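Local coordinates for OsmC family protein (Rhodothermus marinus, PDB 5CML), which is a carboxyl esterase whose alpha/beta-hydrolase domain, the part present in this chain, is followed in the whole protein by an OsmC domain, at residues A[84-92]-A[114-122]; A[123-133]-A[188-196]. All blocks are in the same frame, centred on the assembly; numbering follows the deposited sequence. Where two conformers were deposited one is given.

In the fold
Both contacts belong to the alpha/beta-hydrolase domain, and their centres lie about 13 Å apart. Contact 1 packs helix 85-98 against helix 110-118 on one side of the central mixed sheet. Contact 2 pairs the neighbouring parallel strands 127-131 and 192-196 within that sheet. The chain leaves helix 110-118 and passes through residues 119-126 into strand 127-131, which joins the two. L116 CD2 lies 3.7 Å from L192 CD1, and A119 CB is 3.7 Å from V128 CG2. The probable nucleophile elbow at S109 leads into helix 110-118. V115 touches residues of this elbow, and H196 touches the likely triad of S109, H229 and D200.

Contact 1: residues A[84-92]-A[114-122]; sequences NFEDLRAAC and AVLAVAGEF
R89 grips E121 side-on with two nitrogens. R89 NE donates to E121 OE1 at 2.8 Å, and R89 NH2 donates to E121 OE2 at 3.0 Å, the second bond being nearly straight at 169°. Both oxygens use their syn lone pairs. The guanidinium and carboxylate planes are only 26° apart, so the salt bridge is almost flat. The R89 chain runs extended from CG to NE, which carries the charged group out to E121. F85 CB sits against one face of the guanidinium. A lysine in place of R89 would probably lose the two-pronged grip, leaving one E121 oxygen without its mate and the carboxylate freer to turn.

Deeper in, the contact is apolar. F85 CD1 meets V118 CG1 at 3.3 Å, a tight approach. The A114 carbonyl oxygen lies at the edge of the F85 ring, and F85 CE1 reaches A117 CB at 3.7 Å. L88 points one methyl, CD2, at A114 CB, 3.6 Å away. At the far end C92 lies over a face of the F122 ring, with its SG, anti to its own carbonyl carbon, 4.3 Å from the ring centroid. This is a cysteine sulfur-aromatic contact. R89 CG comes to the edge of the same ring.

Further out, E175 of helix 170-179 forms a second salt bridge with R89 NH2, and F172 meets the F85 ring. N84 caps helix 85-98 through OD1, which accepts from D87 N. L88 and C92 also touch strand 30-36, while V115 touches T130 of strand 127-131. The two helix segments cross at -73° with their axes 10.5 Å apart. Such sheet-covering helices, one of them following the probable nucleophile elbow, are typical of the alpha/beta-hydrolase fold.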
loop_
_atom_site.group_PDB
_atom_site.type_symbol
_atom_site.label_atom_id
_atom_site.label_comp_id
_atom_site.label_asym_id
_atom_site.label_seq_id
_atom_site.Cartn_x
_atom_site.Cartn_y
_atom_site.Cartn_z
ATOM N N ASN A 84 11.765 -3.963 0.331
ATOM C CA ASN A 84 12.163 -2.892 1.229
ATOM C C ASN A 84 11.657 -1.546 0.708
ATOM O O ASN A 84 10.944 -1.483 -0.296
ATOM C CB ASN A 84 13.678 -2.882 1.406
ATOM C CG ASN A 84 14.434 -2.801 0.091
ATOM O OD1 ASN A 84 13.868 -2.496 -0.953
ATOM N ND2 ASN A 84 15.740 -3.060 0.152
ATOM N N PHE A 85 12.022 -0.474 1.395
ATOM C CA PHE A 85 11.607 0.865 1.002
ATOM C C PHE A 85 12.134 1.280 -0.364
ATOM O O PHE A 85 11.418 1.947 -1.127
ATOM C CB PHE A 85 12.055 1.878 2.051
ATOM C CG PHE A 85 11.188 1.888 3.259
ATOM C CD1 PHE A 85 9.875 2.298 3.163
ATOM C CD2 PHE A 85 11.661 1.457 4.471
ATOM C CE1 PHE A 85 9.058 2.303 4.270
ATOM C CE2 PHE A 85 10.843 1.470 5.598
ATOM C CZ PHE A 85 9.539 1.886 5.489
ATOM N N GLU A 86 13.368 0.885 -0.681
ATOM C CA GLU A 86 13.947 1.212 -1.980
ATOM C C GLU A 86 13.142 0.632 -3.144
ATOM O O GLU A 86 13.030 1.263 -4.179
ATOM C CB GLU A 86 15.394 0.722 -2.068
ATOM C CG GLU A 86 15.966 0.640 -3.511
ATOM C CD GLU A 86 15.691 1.868 -4.420
ATOM O OE1 GLU A 86 15.388 2.989 -3.938
ATOM O OE2 GLU A 86 15.765 1.691 -5.651
ATOM N N ASP A 87 12.581 -0.560 -2.989
ATOM C CA ASP A 87 11.749 -1.107 -4.060
ATOM C C ASP A 87 10.518 -0.249 -4.297
ATOM O O ASP A 87 10.108 -0.068 -5.434
ATOM C CB ASP A 87 11.342 -2.545 -3.751
ATOM C CG ASP A 87 12.521 -3.485 -3.762
ATOM O OD1 ASP A 87 13.563 -3.127 -4.351
ATOM O OD2 ASP A 87 12.413 -4.577 -3.174
ATOM N N LEU A 88 9.909 0.274 -3.236
ATOM C CA LEU A 88 8.769 1.176 -3.401
ATOM C C LEU A 88 9.209 2.476 -4.075
ATOM O O LEU A 88 8.541 2.971 -4.983
ATOM C CB LEU A 88 8.124 1.484 -2.054
ATOM C CG LEU A 88 6.645 1.189 -1.934
ATOM C CD1 LEU A 88 6.310 -0.258 -2.348
ATOM C CD2 LEU A 88 6.225 1.482 -0.501
ATOM N N ARG A 89 10.354 3.015 -3.657
ATOM C CA ARG A 89 10.871 4.218 -4.300
ATOM C C ARG A 89 11.144 3.949 -5.779
ATOM O O ARG A 89 10.868 4.808 -6.610
ATOM C CB ARG A 89 12.143 4.716 -3.599
ATOM C CG ARG A 89 11.911 5.129 -2.161
ATOM C CD ARG A 89 13.225 5.421 -1.498
ATOM N NE ARG A 89 13.011 5.736 -0.091
ATOM C CZ ARG A 89 13.633 5.143 0.918
ATOM N NH1 ARG A 89 14.557 4.205 0.700
ATOM N NH2 ARG A 89 13.327 5.496 2.156
ATOM N N ALA A 90 11.651 2.757 -6.098
ATOM C CA ALA A 90 11.954 2.389 -7.481
ATOM C C ALA A 90 10.684 2.366 -8.337
ATOM O O ALA A 90 10.697 2.731 -9.534
ATOM C CB ALA A 90 12.651 1.038 -7.525
ATOM N N ALA A 91 9.580 1.955 -7.722
ATOM C CA ALA A 91 8.318 1.905 -8.427
ATOM C C ALA A 91 7.840 3.325 -8.719
ATOM O O ALA A 91 7.264 3.599 -9.778
ATOM C CB ALA A 91 7.274 1.151 -7.610
ATOM N N CYS A 92 8.037 4.218 -7.752
ATOM C CA CYS A 92 7.658 5.613 -7.923
ATOM C C CYS A 92 8.502 6.273 -9.022
ATOM O O CYS A 92 7.974 7.024 -9.850
ATOM C CB CYS A 92 7.807 6.379 -6.623
ATOM S SG CYS A 92 6.562 5.992 -5.362
ATOM N N ALA A 114 4.380 1.123 4.845
ATOM C CA ALA A 114 5.432 1.562 3.943
ATOM C C ALA A 114 5.078 2.844 3.200
ATOM O O ALA A 114 5.909 3.747 3.123
ATOM C CB ALA A 114 5.755 0.474 2.947
ATOM N N VAL A 115 3.875 2.943 2.623
ATOM C CA VAL A 115 3.556 4.169 1.877
ATOM C C VAL A 115 3.470 5.374 2.817
ATOM O O VAL A 115 3.836 6.486 2.438
ATOM C CB VAL A 115 2.244 4.085 1.034
ATOM C CG1 VAL A 115 2.353 3.007 -0.056
ATOM C CG2 VAL A 115 1.015 3.920 1.892
ATOM N N LEU A 116 3.029 5.164 4.053
ATOM C CA LEU A 116 2.928 6.275 4.980
ATOM C C LEU A 116 4.310 6.767 5.360
ATOM O O LEU A 116 4.507 7.956 5.571
ATOM C CB LEU A 116 2.149 5.886 6.237
ATOM C CG LEU A 116 0.649 5.744 6.006
ATOM C CD1 LEU A 116 0.053 5.039 7.190
ATOM C CD2 LEU A 116 -0.008 7.105 5.804
ATOM N N ALA A 117 5.268 5.853 5.431
ATOM C CA ALA A 117 6.628 6.226 5.795
ATOM C C ALA A 117 7.390 6.943 4.675
ATOM O O ALA A 117 8.325 7.707 4.953
ATOM C CB ALA A 117 7.405 4.993 6.240
ATOM N N VAL A 118 7.021 6.702 3.418
ATOM C CA VAL A 118 7.731 7.336 2.301
ATOM C C VAL A 118 6.958 8.460 1.608
ATOM O O VAL A 118 7.531 9.156 0.786
ATOM C CB VAL A 118 8.137 6.310 1.211
ATOM C CG1 VAL A 118 9.000 5.208 1.822
ATOM C CG2 VAL A 118 6.909 5.750 0.456
ATOM N N ALA A 119 5.683 8.654 1.935
ATOM C CA ALA A 119 4.870 9.627 1.194
ATOM C C ALA A 119 5.507 11.016 1.217
ATOM O O ALA A 119 5.521 11.727 0.212
ATOM C CB ALA A 119 3.468 9.687 1.761
ATOM N N GLY A 120 6.054 11.386 2.368
ATOM C CA GLY A 120 6.662 12.685 2.532
ATOM C C GLY A 120 7.900 12.882 1.696
ATOM O O GLY A 120 8.388 14.001 1.614
ATOM N N GLU A 121 8.403 11.813 1.078
ATOM C CA GLU A 121 9.599 11.898 0.241
ATOM C C GLU A 121 9.294 12.361 -1.188
ATOM O O GLU A 121 10.218 12.685 -1.945
ATOM C CB GLU A 121 10.322 10.534 0.173
ATOM C CG GLU A 121 10.744 9.937 1.527
ATOM C CD GLU A 121 11.377 8.550 1.389
ATOM O OE1 GLU A 121 11.794 8.208 0.268
ATOM O OE2 GLU A 121 11.454 7.791 2.394
ATOM N N PHE A 122 8.007 12.396 -1.542
ATOM C CA PHE A 122 7.558 12.625 -2.905
ATOM C C PHE A 122 6.547 13.777 -2.951
ATOM O O PHE A 122 5.357 13.573 -2.717
ATOM C CB PHE A 122 6.947 11.327 -3.462
ATOM C CG PHE A 122 7.949 10.216 -3.631
ATOM C CD1 PHE A 122 8.803 10.200 -4.713
ATOM C CD2 PHE A 122 8.047 9.209 -2.701
ATOM C CE1 PHE A 122 9.747 9.181 -4.870
ATOM C CE2 PHE A 122 8.980 8.185 -2.845
ATOM C CZ PHE A 122 9.842 8.179 -3.929
#

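Contact 2: residues A[123-133]-A[188-196]; sequences PEVKAVATIGA and MRRPLLLFH
T130 and L194 lie side by side on one face of a parallel strand pair, and I131 and F195 do the same on the other. Strands 127-131 and 192-196 are neighbours in the central sheet of the alpha/beta-hydrolase fold. V128 N, L193 N, T130 N, F195 N and G132 N donate in turn to P191 O, V128 O, L193 O, T130 O and F195 O. The two strand segments run parallel, 9° apart, with V128 opposite L192 and I131 opposite F195.

On the face with V128 and L192, the side chains turn to helix 110-118, where L116 meets V128, T130 and L192. The V128 and M188 side chains cross obliquely, CG2 of V128 touching SD of M188 at 4.1 Å. T130 OG1 sits between its backbone N and carbonyl carbon (chi1 62°). From there it is hydrogen-bonded to a water, which donates to F195 O and accepts from A133 N. L194 CD2 comes to 3.2 Å from T130 OG1, a close approach. On the face with A129 and L193, I131 CG1 lies 4.1 Å from F195 CD2. T130 O lies at the edge of the F195 ring, in its plane. Helix 234-252 touches I131 and L193 on this side.

At the entry to the strands the R190 side chain, bent at chi2 in the conformer given, turns its guanidinium edge to two backbone carbonyls. R190 NH2 donates to P123 O at 3.0 Å, almost straight at 173°, on a lone pair in the carbonyl plane. The bond from R190 NE to V125 O, at 2.6 Å, is short and bent, and its length is doubtful. R190 NH1 bonds R189 O.

At the other end G132 CA packs over a face of the H196 ring, 3.8 Å from its centroid. H196 NE2 donates to V203 O. A second water, 2.8 Å from H196 ND1, donates to A133 O.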
loop_
_atom_site.group_PDB
_atom_site.type_symbol
_atom_site.label_atom_id
_atom_site.label_comp_id
_atom_site.label_asym_id
_atom_site.label_seq_id
_atom_site.Cartn_x
_atom_site.Cartn_y
_atom_site.Cartn_z
ATOM N N PRO A 123 7.009 14.995 -3.244
ATOM C CA PRO A 123 6.156 16.192 -3.302
ATOM C C PRO A 123 4.931 16.054 -4.202
ATOM O O PRO A 123 3.893 16.648 -3.913
ATOM C CB PRO A 123 7.116 17.261 -3.844
ATOM C CG PRO A 123 8.437 16.827 -3.304
ATOM C CD PRO A 123 8.423 15.344 -3.469
ATOM N N GLU A 124 5.064 15.299 -5.286
ATOM C CA GLU A 124 3.981 15.158 -6.244
ATOM C C GLU A 124 2.821 14.334 -5.716
ATOM O O GLU A 124 1.721 14.391 -6.286
ATOM C CB GLU A 124 4.500 14.529 -7.532
ATOM C CG GLU A 124 5.665 15.283 -8.170
ATOM C CD GLU A 124 5.288 16.664 -8.642
ATOM O OE1 GLU A 124 5.221 16.862 -9.880
ATOM O OE2 GLU A 124 5.079 17.552 -7.778
ATOM N N VAL A 125 3.042 13.577 -4.640
ATOM C CA VAL A 125 1.951 12.810 -4.031
ATOM C C VAL A 125 1.009 13.790 -3.353
ATOM O O VAL A 125 1.427 14.556 -2.485
ATOM C CB VAL A 125 2.477 11.757 -3.005
ATOM C CG1 VAL A 125 1.350 11.120 -2.175
ATOM C CG2 VAL A 125 3.336 10.703 -3.712
ATOM N N LYS A 126 -0.269 13.734 -3.730
ATOM C CA LYS A 126 -1.265 14.686 -3.244
ATOM C C LYS A 126 -2.214 14.067 -2.228
ATOM O O LYS A 126 -2.962 14.776 -1.573
ATOM C CB LYS A 126 -2.068 15.253 -4.418
ATOM C CG LYS A 126 -1.206 15.958 -5.461
ATOM C CD LYS A 126 -0.528 17.201 -4.890
ATOM C CE LYS A 126 0.322 17.937 -5.942
ATOM N NZ LYS A 126 1.623 18.442 -5.373
ATOM N N ALA A 127 -2.205 12.751 -2.115
ATOM C CA ALA A 127 -3.139 12.049 -1.231
ATOM C C ALA A 127 -2.629 10.653 -0.940
ATOM O O ALA A 127 -1.930 10.060 -1.771
ATOM C CB ALA A 127 -4.546 11.985 -1.848
ATOM N N VAL A 128 -2.924 10.154 0.266
ATOM C CA VAL A 128 -2.478 8.835 0.686
ATOM C C VAL A 128 -3.633 8.100 1.319
ATOM O O VAL A 128 -4.390 8.687 2.097
ATOM C CB VAL A 128 -1.316 8.914 1.715
ATOM C CG1 VAL A 128 -0.860 7.506 2.180
ATOM C CG2 VAL A 128 -0.156 9.740 1.167
ATOM N N ALA A 129 -3.754 6.814 1.006
ATOM C CA ALA A 129 -4.833 5.989 1.541
ATOM C C ALA A 129 -4.247 4.634 1.935
ATOM O O ALA A 129 -3.390 4.080 1.218
ATOM C CB ALA A 129 -5.962 5.813 0.528
ATOM N N THR A 130 -4.696 4.098 3.066
ATOM C CA THR A 130 -4.232 2.791 3.495
ATOM C C THR A 130 -5.376 1.903 3.928
ATOM O O THR A 130 -6.452 2.388 4.271
ATOM C CB THR A 130 -3.215 2.890 4.670
ATOM O OG1 THR A 130 -3.844 3.480 5.808
ATOM C CG2 THR A 130 -2.007 3.727 4.273
ATOM N N ILE A 131 -5.110 0.602 3.917
ATOM C CA ILE A 131 -6.091 -0.431 4.259
ATOM C C ILE A 131 -5.465 -1.399 5.268
ATOM O O ILE A 131 -4.523 -2.126 4.931
ATOM C CB ILE A 131 -6.536 -1.222 3.014
ATOM C CG1 ILE A 131 -6.980 -0.277 1.902
ATOM C CG2 ILE A 131 -7.614 -2.253 3.348
ATOM C CD1 ILE A 131 -6.784 -0.843 0.511
ATOM N N GLY A 132 -5.972 -1.428 6.495
ATOM C CA GLY A 132 -5.479 -2.390 7.464
ATOM C C GLY A 132 -4.048 -2.132 7.910
ATOM O O GLY A 132 -3.351 -3.059 8.304
ATOM N N ALA A 133 -3.606 -0.885 7.862
ATOM C CA ALA A 133 -2.193 -0.573 8.161
ATOM C C ALA A 133 -1.881 -0.632 9.665
ATOM O O ALA A 133 -2.653 -0.138 10.482
ATOM C CB ALA A 133 -1.828 0.799 7.629
ATOM N N MET A 188 3.465 14.591 7.201
ATOM C CA MET A 188 3.174 14.316 5.781
ATOM C C MET A 188 2.566 15.508 5.010
ATOM O O MET A 188 2.844 15.713 3.820
ATOM C CB MET A 188 2.216 13.125 5.737
ATOM C CG MET A 188 1.883 12.581 4.429
ATOM S SD MET A 188 1.177 11.005 4.883
ATOM C CE MET A 188 -0.339 11.426 5.778
ATOM N N ARG A 189 1.702 16.261 5.685
ATOM C CA ARG A 189 1.069 17.438 5.104
ATOM C C ARG A 189 0.356 17.081 3.803
ATOM O O ARG A 189 0.434 17.808 2.802
ATOM C CB ARG A 189 2.106 18.549 4.885
ATOM C CG ARG A 189 2.678 19.060 6.200
ATOM C CD ARG A 189 3.690 20.202 6.040
ATOM N NE ARG A 189 4.026 20.818 7.329
ATOM C CZ ARG A 189 4.808 20.261 8.254
ATOM N NH1 ARG A 189 5.060 20.900 9.389
ATOM N NH2 ARG A 189 5.351 19.069 8.050
ATOM N N ARG A 190 -0.305 15.925 3.821
ATOM C CA ARG A 190 -1.138 15.495 2.693
ATOM C C ARG A 190 -2.411 14.883 3.243
ATOM O O ARG A 190 -2.412 14.302 4.314
ATOM C CB ARG A 190 -0.436 14.461 1.788
ATOM C CG ARG A 190 0.795 14.940 0.994
ATOM C CD ARG A 190 0.462 16.097 0.045
ATOM N NE ARG A 190 1.609 16.545 -0.747
ATOM C CZ ARG A 190 2.500 17.455 -0.350
ATOM N NH1 ARG A 190 2.407 18.034 0.848
ATOM N NH2 ARG A 190 3.493 17.791 -1.162
ATOM N N PRO A 191 -3.508 15.003 2.501
ATOM C CA PRO A 191 -4.732 14.321 2.933
ATOM C C PRO A 191 -4.549 12.805 3.066
ATOM O O PRO A 191 -3.897 12.147 2.240
ATOM C CB PRO A 191 -5.730 14.650 1.819
ATOM C CG PRO A 191 -5.235 15.887 1.198
ATOM C CD PRO A 191 -3.732 15.870 1.334
ATOM N N LEU A 192 -5.162 12.269 4.117
ATOM C CA LEU A 192 -5.067 10.865 4.493
ATOM C C LEU A 192 -6.447 10.227 4.594
ATOM O O LEU A 192 -7.359 10.808 5.188
ATOM C CB LEU A 192 -4.365 10.745 5.845
ATOM C CG LEU A 192 -4.313 9.355 6.487
ATOM C CD1 LEU A 192 -3.480 8.401 5.664
ATOM C CD2 LEU A 192 -3.795 9.425 7.924
ATOM N N LEU A 193 -6.571 9.024 4.055
ATOM C CA LEU A 193 -7.780 8.208 4.215
ATOM C C LEU A 193 -7.394 6.824 4.723
ATOM O O LEU A 193 -6.643 6.091 4.074
ATOM C CB LEU A 193 -8.557 8.117 2.882
ATOM C CG LEU A 193 -9.729 7.131 2.866
ATOM C CD1 LEU A 193 -10.787 7.490 3.944
ATOM C CD2 LEU A 193 -10.374 7.085 1.476
ATOM N N LEU A 194 -7.870 6.489 5.915
ATOM C CA LEU A 194 -7.630 5.196 6.524
ATOM C C LEU A 194 -8.847 4.298 6.400
ATOM O O LEU A 194 -9.922 4.680 6.844
ATOM C CB LEU A 194 -7.329 5.360 8.016
ATOM C CG LEU A 194 -6.131 6.237 8.378
ATOM C CD1 LEU A 194 -6.241 6.682 9.832
ATOM C CD2 LEU A 194 -4.850 5.462 8.142
ATOM N N PHE A 195 -8.666 3.107 5.846
ATOM C CA PHE A 195 -9.682 2.058 5.878
ATOM C C PHE A 195 -9.265 1.004 6.870
ATOM O O PHE A 195 -8.098 0.615 6.878
ATOM C CB PHE A 195 -9.840 1.358 4.532
ATOM C CG PHE A 195 -10.374 2.212 3.415
ATOM C CD1 PHE A 195 -11.731 2.278 3.162
ATOM C CD2 PHE A 195 -9.509 2.879 2.557
ATOM C CE1 PHE A 195 -12.214 3.028 2.081
ATOM C CE2 PHE A 195 -9.986 3.619 1.499
ATOM C CZ PHE A 195 -11.345 3.691 1.264
ATOM N N HIS A 196 -10.193 0.494 7.684
ATOM C CA HIS A 196 -9.857 -0.597 8.577
ATOM C C HIS A 196 -11.112 -1.311 9.017
ATOM O O HIS A 196 -12.126 -0.672 9.274
ATOM C CB HIS A 196 -9.120 -0.072 9.806
ATOM C CG HIS A 196 -8.081 -1.002 10.353
ATOM N ND1 HIS A 196 -6.745 -0.672 10.378
ATOM C CD2 HIS A 196 -8.178 -2.229 10.927
ATOM C CE1 HIS A 196 -6.055 -1.654 10.935
ATOM N NE2 HIS A 196 -6.900 -2.610 11.279
HETATM O O HOH W 1 -5.325 1.702 7.301
HETATM O O HOH W 2 -4.986 1.501 9.941
#